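Local structure of beta-mannosidase GH2 (Hypocrea lixii, 4UOJ) at residues A[229-234]-A[342-347]; A[266-271]-A[292-297]; A[270-275]-A[324-329]. The protein probably hydrolyses beta-linked mannose residues from the non-reducing ends of mannosides and oligosaccharides, as a family 2 glycoside hydrolase. All coordinates share one frame; numbering follows the deposited sequence.

Contact 1. Residues A[229-234]-A[342-347]; sequences LNTDID and SQRRVG. With NAG (2-acetamido-2-deoxy-beta-D-glucopyranose), chain S.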
loop_
_atom_site.group_PDB
_atom_site.type_symbol
_atom_site.label_atom_id
_atom_site.label_comp_id
_atom_site.label_asym_id
_atom_site.label_seq_id
_atom_site.Cartn_x
_atom_site.Cartn_y
_atom_site.Cartn_z
ATOM N N LEU A 229 17.443 -10.656 18.768
ATOM C CA LEU A 229 17.649 -10.079 17.444
ATOM C C LEU A 229 16.341 -10.008 16.680
ATOM O O LEU A 229 15.973 -8.964 16.147
ATOM C CB LEU A 229 18.641 -10.921 16.628
ATOM C CG LEU A 229 20.135 -10.743 16.856
ATOM C CD1 LEU A 229 20.886 -11.822 16.110
ATOM C CD2 LEU A 229 20.610 -9.373 16.378
ATOM N N ASN A 230 15.665 -11.146 16.586
ATOM C CA ASN A 230 14.442 -11.300 15.795
ATOM C C ASN A 230 13.612 -12.447 16.366
ATOM O O ASN A 230 14.164 -13.402 16.913
ATOM C CB ASN A 230 14.800 -11.571 14.320
ATOM C CG ASN A 230 13.673 -11.343 13.348
ATOM O OD1 ASN A 230 12.645 -10.752 13.673
ATOM N ND2 ASN A 230 13.858 -11.805 12.126
ATOM N N THR A 231 12.299 -12.330 16.300
ATOM C CA THR A 231 11.427 -13.366 16.775
ATOM C C THR A 231 10.389 -13.716 15.734
ATOM O O THR A 231 9.729 -12.870 15.230
ATOM C CB THR A 231 10.750 -12.938 18.062
ATOM O OG1 THR A 231 11.742 -12.760 19.060
ATOM C CG2 THR A 231 9.828 -14.002 18.524
ATOM N N ASP A 232 10.245 -14.981 15.429
ATOM C CA ASP A 232 9.247 -15.445 14.481
ATOM C C ASP A 232 8.159 -16.189 15.208
ATOM O O ASP A 232 8.410 -17.223 15.737
ATOM C CB ASP A 232 9.909 -16.383 13.486
ATOM C CG ASP A 232 8.981 -16.840 12.394
ATOM O OD1 ASP A 232 7.779 -16.935 12.600
ATOM O OD2 ASP A 232 9.468 -17.148 11.310
ATOM N N ILE A 233 6.943 -15.682 15.201
ATOM C CA ILE A 233 5.833 -16.362 15.822
ATOM C C ILE A 233 4.989 -16.841 14.679
ATOM O O ILE A 233 4.695 -16.082 13.811
ATOM C CB ILE A 233 5.014 -15.438 16.734
ATOM C CG1 ILE A 233 5.889 -14.810 17.814
ATOM C CG2 ILE A 233 3.863 -16.181 17.370
ATOM C CD1 ILE A 233 6.513 -15.779 18.772
ATOM N N ASP A 234 4.651 -18.113 14.658
ATOM C CA ASP A 234 3.814 -18.667 13.604
ATOM C C ASP A 234 2.609 -19.318 14.254
ATOM O O ASP A 234 2.741 -20.335 14.935
ATOM C CB ASP A 234 4.599 -19.654 12.703
ATOM C CG ASP A 234 3.894 -20.025 11.401
ATOM O OD1 ASP A 234 3.068 -19.221 10.922
ATOM O OD2 ASP A 234 4.194 -21.102 10.841
ATOM N N SER A 342 11.274 -12.507 24.856
ATOM C CA SER A 342 10.774 -11.790 23.666
ATOM C C SER A 342 9.254 -11.646 23.679
ATOM O O SER A 342 8.538 -12.605 23.977
ATOM C CB SER A 342 11.219 -12.469 22.375
ATOM O OG SER A 342 10.857 -11.672 21.258
ATOM N N GLN A 343 8.774 -10.465 23.319
ATOM C CA GLN A 343 7.353 -10.200 23.265
ATOM C C GLN A 343 6.857 -9.718 21.901
ATOM O O GLN A 343 7.454 -8.892 21.266
ATOM C CB GLN A 343 6.967 -9.172 24.304
ATOM C CG GLN A 343 5.500 -9.232 24.606
ATOM C CD GLN A 343 4.809 -7.901 24.499
ATOM O OE1 GLN A 343 4.785 -7.134 25.464
ATOM N NE2 GLN A 343 4.210 -7.626 23.333
ATOM N N ARG A 344 5.718 -10.235 21.496
ATOM C CA ARG A 344 5.066 -9.853 20.239
ATOM C C ARG A 344 3.560 -9.810 20.438
ATOM O O ARG A 344 3.026 -10.537 21.256
ATOM C CB ARG A 344 5.405 -10.817 19.086
ATOM C CG ARG A 344 6.856 -10.806 18.608
ATOM C CD ARG A 344 7.273 -9.498 17.967
ATOM N NE ARG A 344 8.660 -9.525 17.465
ATOM C CZ ARG A 344 9.733 -9.226 18.194
ATOM N NH1 ARG A 344 9.598 -8.914 19.470
ATOM N NH2 ARG A 344 10.943 -9.259 17.659
ATOM N N ARG A 345 2.879 -8.947 19.683
ATOM C CA ARG A 345 1.429 -8.885 19.652
ATOM C C ARG A 345 0.984 -9.682 18.403
ATOM O O ARG A 345 1.439 -9.432 17.279
ATOM C CB ARG A 345 0.934 -7.434 19.634
ATOM C CG ARG A 345 -0.568 -7.317 19.879
ATOM C CD ARG A 345 -1.028 -5.888 20.041
ATOM N NE ARG A 345 -0.893 -5.148 18.803
ATOM C CZ ARG A 345 -1.236 -3.880 18.647
ATOM N NH1 ARG A 345 -1.755 -3.206 19.659
ATOM N NH2 ARG A 345 -1.078 -3.293 17.472
ATOM N N VAL A 346 0.146 -10.686 18.643
ATOM C CA VAL A 346 -0.316 -11.639 17.631
ATOM C C VAL A 346 -1.836 -11.734 17.561
ATOM O O VAL A 346 -2.543 -11.285 18.456
ATOM C CB VAL A 346 0.270 -13.058 17.902
ATOM C CG1 VAL A 346 1.781 -13.062 17.762
ATOM C CG2 VAL A 346 -0.124 -13.579 19.292
ATOM N N GLY A 347 -2.308 -12.384 16.509
ATOM C CA GLY A 347 -3.714 -12.649 16.284
ATOM C C GLY A 347 -3.938 -14.093 15.903
ATOM O O GLY A 347 -3.082 -14.713 15.279
HETATM C C1 NAG S . 0.825 -5.645 24.558
HETATM C C2 NAG S . 0.710 -4.555 25.615
HETATM C C3 NAG S . 0.768 -3.184 24.963
HETATM C C4 NAG S . 1.976 -3.072 24.037
HETATM C C5 NAG S . 2.019 -4.232 23.055
HETATM C C6 NAG S . 3.285 -4.146 22.193
HETATM C C7 NAG S . -0.641 -5.453 27.412
HETATM C C8 NAG S . -1.986 -5.485 28.085
HETATM N N2 NAG S . -0.557 -4.681 26.316
HETATM O O3 NAG S . 0.839 -2.199 26.013
HETATM O O4 NAG S . 1.900 -1.836 23.312
HETATM O O5 NAG S . 2.026 -5.457 23.796
HETATM O O6 NAG S . 3.282 -5.246 21.271
HETATM O O7 NAG S . 0.320 -6.116 27.840
HETATM O O HOH W 1 12.181 -8.311 14.983
HETATM O O HOH W 2 9.626 -9.498 14.739
#
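Thr231 OG1 and Ser342 OG share a hydrogen bond of 2.6 Å, the one direct hydrogen bond between 229-234 and 342-347. These segments lie on outermost strands of the two antiparallel sheets of an Ig-like beta-sandwich; the axes of 229-234 and 342-346 come within 8.2 Å at an angle of 48°, so side chains rather than backbones bridge them. The serine hydroxyl meets OG1 because it lies anti to the Ser342 backbone N (chi1 -173°), leaning across toward the threonine. Arg344 fills the next position. Its chain bends at chi2, and one guanidinium face comes over Thr231 CB, 3.7 Å from NH2. Two in-plane partners fix the turn of the guanidinium: NH1 donates to the Gln343 carbonyl O at 2.8 Å, while NE donates at 2.9 Å to a water at the guanidinium edge. A second water gives a proton to Asn230 OD1 and accepts weakly from Arg344 NH2, linking the bulge of Leu229 and Asn230 to the arginine; Asn230 ND2 turns to Tyr470 O. Farther along the strands the contact becomes apolar, Ile233 and Val346 set roughly perpendicular with CG2 of the isoleucine 3.8 Å from CG1 of the valine.

Contact 2. Residues A[266-271]-A[292-297]; sequences KHASMS and VTQSDM. With CD (cadmium ion), chain V; MAN (alpha-D-mannopyranose), chain F.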
loop_
_atom_site.group_PDB
_atom_site.type_symbol
_atom_site.label_atom_id
_atom_site.label_comp_id
_atom_site.label_asym_id
_atom_site.label_seq_id
_atom_site.Cartn_x
_atom_site.Cartn_y
_atom_site.Cartn_z
ATOM N N LYS A 266 23.036 -25.689 26.624
ATOM C CA LYS A 266 22.301 -26.901 26.242
ATOM C C LYS A 266 21.120 -27.196 27.178
ATOM O O LYS A 266 21.115 -26.733 28.324
ATOM C CB LYS A 266 23.258 -28.116 26.165
ATOM C CG LYS A 266 24.339 -28.000 25.092
ATOM C CD LYS A 266 23.848 -28.459 23.713
ATOM C CE LYS A 266 24.348 -27.579 22.580
ATOM N NZ LYS A 266 25.819 -27.688 22.361
ATOM N N HIS A 267 20.136 -27.976 26.674
ATOM C CA HIS A 267 18.891 -28.363 27.376
ATOM C C HIS A 267 18.107 -27.119 27.790
ATOM O O HIS A 267 17.727 -26.971 28.958
ATOM C CB HIS A 267 19.118 -29.279 28.620
ATOM C CG HIS A 267 20.053 -30.432 28.414
ATOM N ND1 HIS A 267 21.097 -30.689 29.291
ATOM C CD2 HIS A 267 20.074 -31.383 27.450
ATOM C CE1 HIS A 267 21.726 -31.760 28.839
ATOM N NE2 HIS A 267 21.145 -32.199 27.723
ATOM N N ALA A 268 17.901 -26.209 26.830
ATOM C CA ALA A 268 17.155 -24.977 27.061
ATOM C C ALA A 268 15.667 -25.273 27.178
ATOM O O ALA A 268 15.135 -26.144 26.484
ATOM C CB ALA A 268 17.415 -23.973 25.951
ATOM N N SER A 269 15.021 -24.559 28.093
ATOM C CA SER A 269 13.595 -24.644 28.365
ATOM C C SER A 269 12.880 -23.383 27.815
ATOM O O SER A 269 13.430 -22.277 27.853
ATOM C CB SER A 269 13.366 -24.789 29.872
ATOM O OG SER A 269 12.001 -24.612 30.217
ATOM N N MET A 270 11.657 -23.565 27.316
ATOM C CA MET A 270 10.855 -22.473 26.789
ATOM C C MET A 270 9.464 -22.473 27.411
ATOM O O MET A 270 8.817 -23.510 27.465
ATOM C CB MET A 270 10.724 -22.578 25.262
ATOM C CG MET A 270 11.992 -22.302 24.495
ATOM S SD MET A 270 11.684 -22.467 22.728
ATOM C CE MET A 270 11.408 -20.771 22.299
ATOM N N SER A 271 9.007 -21.303 27.861
ATOM C CA SER A 271 7.654 -21.114 28.393
ATOM C C SER A 271 7.006 -19.875 27.769
ATOM O O SER A 271 7.708 -18.933 27.403
ATOM C CB SER A 271 7.680 -20.993 29.906
ATOM O OG SER A 271 8.326 -19.804 30.304
ATOM N N VAL A 292 11.418 -28.589 21.722
ATOM C CA VAL A 292 12.430 -27.531 21.729
ATOM C C VAL A 292 13.662 -27.935 20.915
ATOM O O VAL A 292 14.216 -29.011 21.129
ATOM C CB VAL A 292 12.764 -27.038 23.171
ATOM C CG1 VAL A 292 13.878 -25.999 23.173
ATOM C CG2 VAL A 292 11.525 -26.457 23.837
ATOM N N THR A 293 14.047 -27.081 19.956
ATOM C CA THR A 293 15.255 -27.222 19.140
ATOM C C THR A 293 16.107 -25.972 19.324
ATOM O O THR A 293 15.573 -24.886 19.465
ATOM C CB THR A 293 14.943 -27.462 17.642
ATOM O OG1 THR A 293 14.070 -26.447 17.146
ATOM C CG2 THR A 293 14.348 -28.848 17.375
ATOM N N GLN A 294 17.428 -26.126 19.316
ATOM C CA GLN A 294 18.355 -25.007 19.466
ATOM C C GLN A 294 19.616 -25.136 18.615
ATOM O O GLN A 294 20.052 -26.233 18.284
ATOM C CB GLN A 294 18.697 -24.743 20.946
ATOM C CG GLN A 294 19.562 -25.795 21.615
ATOM C CD GLN A 294 19.641 -25.599 23.104
ATOM O OE1 GLN A 294 18.787 -26.076 23.844
ATOM N NE2 GLN A 294 20.679 -24.915 23.568
ATOM N N SER A 295 20.185 -23.993 18.259
ATOM C CA SER A 295 21.408 -23.879 17.476
ATOM C C SER A 295 22.261 -22.776 18.112
ATOM O O SER A 295 21.958 -22.330 19.213
ATOM C CB SER A 295 21.080 -23.598 16.005
ATOM O OG SER A 295 20.397 -22.362 15.834
ATOM N N ASP A 296 23.336 -22.373 17.431
ATOM C CA ASP A 296 24.265 -21.339 17.889
ATOM C C ASP A 296 23.537 -20.045 18.279
ATOM O O ASP A 296 23.797 -19.504 19.361
ATOM C CB ASP A 296 25.338 -21.101 16.796
ATOM C CG ASP A 296 26.363 -20.008 17.120
ATOM O OD1 ASP A 296 27.312 -20.283 17.895
ATOM O OD2 ASP A 296 26.244 -18.888 16.552
ATOM N N MET A 297 22.616 -19.576 17.413
ATOM C CA MET A 297 21.891 -18.303 17.601
ATOM C C MET A 297 20.334 -18.380 17.539
ATOM O O MET A 297 19.679 -17.348 17.465
ATOM C CB MET A 297 22.429 -17.222 16.618
ATOM C CG MET A 297 22.133 -17.511 15.126
ATOM S SD MET A 297 22.399 -16.132 13.967
ATOM C CE MET A 297 24.193 -15.883 14.181
HETATM CD CD CD V . 28.045 -18.660 19.616
HETATM C C1 MAN F . 19.599 -19.380 9.172
HETATM C C2 MAN F . 20.878 -19.062 9.944
HETATM C C3 MAN F . 20.780 -19.644 11.347
HETATM C C4 MAN F . 19.518 -19.180 12.058
HETATM C C5 MAN F . 18.262 -19.337 11.188
HETATM C C6 MAN F . 17.072 -18.559 11.732
HETATM O O2 MAN F . 21.051 -17.658 10.024
HETATM O O3 MAN F . 21.917 -19.273 12.123
HETATM O O4 MAN F . 19.346 -19.966 13.230
HETATM O O5 MAN F . 18.468 -18.847 9.865
HETATM O O6 MAN F . 17.284 -17.141 11.697
#
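Gln294 reaches from the end of strand 288-294 to the loop that leads into strand 269-276, and its OE1 accepts a hydrogen bond from Ala268 N. The two strands belong to opposite sheets of an Ig-like beta-sandwich, and this surface contact joins the loop before strand 269-276 to the end of strand 288-294. The torsions explain the reach. Gln294 CG sits between the backbone N and the carbonyl carbon (chi1 70°), the crowded position, and beyond it the chain is extended, which carries the carboxamide to the loop. There the bond is 3.1 Å long between Ala268 N and Gln294 OE1, nearly straight (160° at the hydrogen), in the carbonyl plane and on a lone pair. The other end of the amide, NE2, donates to Pro265 O, so two backbone groups of one turn fix the rotation of the carboxamide. The fit is close: OE1 of Gln294 also lies 3.3 Å from Ala268 CB, and NE2 passes 3.7 Å from Lys266 CA.

Val292 makes the second half of the contact. Val292 CG1, anti to the backbone N (chi1 177°), approaches Ala268 O at 3.5 Å while CG2 faces the sulfur of Met270. Met270 runs straight as far as SD and bends only at its last torsion; its side chain also meets Leu289 and Val299. Past the strand, Asp296 binds a cadmium ion, and Met297 lies beside a mannose that is hydrogen-bonded to Thr298 and Asp259. The cadmium bond, from Asp296 OD1, measures 2.5 Å.

Contact 3. Residues A[270-275]-A[324-329]; sequences MSVIIT and YNITVS. With NAG (2-acetamido-2-deoxy-beta-D-glucopyranose), chain S.
Strands 269-276 and 324-331 are antiparallel neighbours in the middle of a four-stranded sheet, one layer of an Ig-like beta-sandwich. The axes of 270-275 and 324-329 approach to 4.7 Å, with directions at 162°, and three hydrogen-bonded pairs, Ser271 with Ser329, Ile273 with Thr327 and Thr275 with Asn325, give six backbone bonds. The straightest runs from Ser329 N to Ser271 O, at 2.8 Å and 178°.

Between these pairs, Val272 and Ile274 stand beside Val328 and Ile326 on the inward face, where Val254 of the facing sheet meets Ile326, and Ala256 and Leu258 meet Val328. Val272 CG1 touches Val328 CG2 at 3.7 Å. Ile274 and Ile326 run alongside each other in the same direction, their CG1 atoms 3.8 Å apart. With Ile274 CG2 anti to the backbone N, this branch meets Tyr324 CB at 3.8 Å, while CG1, beside the N, and CD1 pack on Ile326. An alanine here would take away both branches and is likely to leave a gap beside Ile326 and Tyr324, though the tyrosine keeps its bond to Lys311. At the far end, the Met270 methyl CE packs on Val328 CG1 at 3.8 Å.

The other face is more polar. Thr275 CG2 rests 3.9 Å from Asn325 CB, its hydroxyl hydrogen-bonded to Ser280 O, and a water joins Ser271 OG and, weakly, Ser329 O. The end of Asn325 turns from the partner strand, and its ND2 is bonded covalently to C1 of an N-acetylglucosamine at 1.4 Å. Asn325, Ile326 and Thr327 thus form an occupied Asn-X-Thr glycosylation sequon, set on the outer face of an antiparallel strand pair whose inner face contributes to the apolar core of the sandwich.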
loop_
_atom_site.group_PDB
_atom_site.type_symbol
_atom_site.label_atom_id
_atom_site.label_comp_id
_atom_site.label_asym_id
_atom_site.label_seq_id
_atom_site.Cartn_x
_atom_site.Cartn_y
_atom_site.Cartn_z
ATOM N N MET A 270 11.657 -23.565 27.316
ATOM C CA MET A 270 10.855 -22.473 26.789
ATOM C C MET A 270 9.464 -22.473 27.411
ATOM O O MET A 270 8.817 -23.510 27.465
ATOM C CB MET A 270 10.724 -22.578 25.262
ATOM C CG MET A 270 11.992 -22.302 24.495
ATOM S SD MET A 270 11.684 -22.467 22.728
ATOM C CE MET A 270 11.408 -20.771 22.299
ATOM N N SER A 271 9.007 -21.303 27.861
ATOM C CA SER A 271 7.654 -21.114 28.393
ATOM C C SER A 271 7.006 -19.875 27.769
ATOM O O SER A 271 7.708 -18.933 27.403
ATOM C CB SER A 271 7.680 -20.993 29.906
ATOM O OG SER A 271 8.326 -19.804 30.304
ATOM N N VAL A 272 5.676 -19.886 27.626
ATOM C CA VAL A 272 4.911 -18.730 27.117
ATOM C C VAL A 272 3.791 -18.296 28.059
ATOM O O VAL A 272 3.235 -19.109 28.792
ATOM C CB VAL A 272 4.338 -18.911 25.676
ATOM C CG1 VAL A 272 5.446 -18.934 24.643
ATOM C CG2 VAL A 272 3.447 -20.141 25.561
ATOM N N ILE A 273 3.451 -17.007 27.997
ATOM C CA ILE A 273 2.274 -16.418 28.637
ATOM C C ILE A 273 1.556 -15.684 27.513
ATOM O O ILE A 273 2.106 -14.752 26.941
ATOM C CB ILE A 273 2.581 -15.496 29.851
ATOM C CG1 ILE A 273 3.297 -16.270 30.977
ATOM C CG2 ILE A 273 1.291 -14.865 30.387
ATOM C CD1 ILE A 273 4.025 -15.389 32.003
ATOM N N ILE A 274 0.366 -16.155 27.153
ATOM C CA ILE A 274 -0.473 -15.527 26.132
ATOM C C ILE A 274 -1.637 -14.846 26.855
ATOM O O ILE A 274 -2.512 -15.502 27.416
ATOM C CB ILE A 274 -0.924 -16.498 25.008
ATOM C CG1 ILE A 274 0.293 -17.225 24.390
ATOM C CG2 ILE A 274 -1.704 -15.734 23.933
ATOM C CD1 ILE A 274 -0.011 -18.333 23.381
ATOM N N THR A 275 -1.588 -13.520 26.894
ATOM C CA THR A 275 -2.588 -12.689 27.534
ATOM C C THR A 275 -3.348 -11.861 26.486
ATOM O O THR A 275 -2.842 -11.638 25.394
ATOM C CB THR A 275 -1.933 -11.833 28.647
ATOM O OG1 THR A 275 -2.936 -11.047 29.271
ATOM C CG2 THR A 275 -0.835 -10.892 28.144
ATOM N N TYR A 324 -3.540 -10.590 20.903
ATOM C CA TYR A 324 -2.994 -11.183 22.120
ATOM C C TYR A 324 -1.529 -10.840 22.233
ATOM O O TYR A 324 -0.843 -10.739 21.226
ATOM C CB TYR A 324 -3.168 -12.711 22.121
ATOM C CG TYR A 324 -4.596 -13.189 22.275
ATOM C CD1 TYR A 324 -5.137 -13.443 23.533
ATOM C CD2 TYR A 324 -5.398 -13.419 21.164
ATOM C CE1 TYR A 324 -6.448 -13.887 23.676
ATOM C CE2 TYR A 324 -6.706 -13.876 21.294
ATOM C CZ TYR A 324 -7.231 -14.105 22.550
ATOM O OH TYR A 324 -8.520 -14.557 22.678
ATOM N N ASN A 325 -1.065 -10.659 23.464
ATOM C CA ASN A 325 0.345 -10.405 23.738
ATOM C C ASN A 325 1.021 -11.683 24.193
ATOM O O ASN A 325 0.721 -12.202 25.266
ATOM C CB ASN A 325 0.518 -9.307 24.794
ATOM C CG ASN A 325 0.492 -7.910 24.200
ATOM O OD1 ASN A 325 -0.047 -7.683 23.123
ATOM N ND2 ASN A 325 1.069 -6.966 24.910
ATOM N N ILE A 326 1.947 -12.179 23.385
ATOM C CA ILE A 326 2.690 -13.408 23.693
ATOM C C ILE A 326 4.098 -13.063 24.171
ATOM O O ILE A 326 4.822 -12.334 23.500
ATOM C CB ILE A 326 2.673 -14.456 22.542
ATOM C CG1 ILE A 326 3.473 -15.720 22.926
ATOM C CG2 ILE A 326 3.170 -13.861 21.222
ATOM C CD1 ILE A 326 3.317 -16.929 22.017
ATOM N N THR A 327 4.465 -13.576 25.346
ATOM C CA THR A 327 5.783 -13.360 25.919
ATOM C C THR A 327 6.437 -14.720 26.026
ATOM O O THR A 327 5.935 -15.584 26.738
ATOM C CB THR A 327 5.693 -12.585 27.251
ATOM O OG1 THR A 327 4.929 -11.393 27.047
ATOM C CG2 THR A 327 7.069 -12.202 27.800
ATOM N N VAL A 328 7.527 -14.919 25.272
ATOM C CA VAL A 328 8.274 -16.171 25.240
ATOM C C VAL A 328 9.493 -16.009 26.124
ATOM O O VAL A 328 10.261 -15.070 25.936
ATOM C CB VAL A 328 8.673 -16.599 23.806
ATOM C CG1 VAL A 328 9.238 -18.015 23.794
ATOM C CG2 VAL A 328 7.494 -16.490 22.838
ATOM N N SER A 329 9.643 -16.913 27.107
ATOM C CA SER A 329 10.761 -16.904 28.065
ATOM C C SER A 329 11.639 -18.131 27.881
ATOM O O SER A 329 11.153 -19.256 27.900
ATOM C CB SER A 329 10.253 -16.823 29.501
ATOM O OG SER A 329 9.718 -15.544 29.774
HETATM C C1 NAG S . 0.825 -5.645 24.558
HETATM C C2 NAG S . 0.710 -4.555 25.615
HETATM C C3 NAG S . 0.768 -3.184 24.963
HETATM C C4 NAG S . 1.976 -3.072 24.037
HETATM C C5 NAG S . 2.019 -4.232 23.055
HETATM C C6 NAG S . 3.285 -4.146 22.193
HETATM C C7 NAG S . -0.641 -5.453 27.412
HETATM C C8 NAG S . -1.986 -5.485 28.085
HETATM N N2 NAG S . -0.557 -4.681 26.316
HETATM O O3 NAG S . 0.839 -2.199 26.013
HETATM O O4 NAG S . 1.900 -1.836 23.312
HETATM O O5 NAG S . 2.026 -5.457 23.796
HETATM O O6 NAG S . 3.282 -5.246 21.271
HETATM O O7 NAG S . 0.320 -6.116 27.840
HETATM O O HOH W 3 11.319 -19.990 31.077
#

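How the contacts relate
All three contacts belong to one Ig-like beta-sandwich. Contact 1 closes the longest loop, 107 residues between its segments, and contacts 2 and 3 are nested inside it; both begin on or just before strand 269-276 and share Met270 and Ser271. Contact 3 is pairing within one sheet; contacts 1 and 2 each join that sheet to the one facing it. The centres of contacts 1 and 3 lie about 9 Å apart, and the two touch directly, since strands 324-331 and 340-346 are sheet neighbours; both also meet the same N-acetylglucosamine. Contact 2 lies about 16 Å from each of the others, between centres. Contacts 1 and 2 thus join the two layers at separate places.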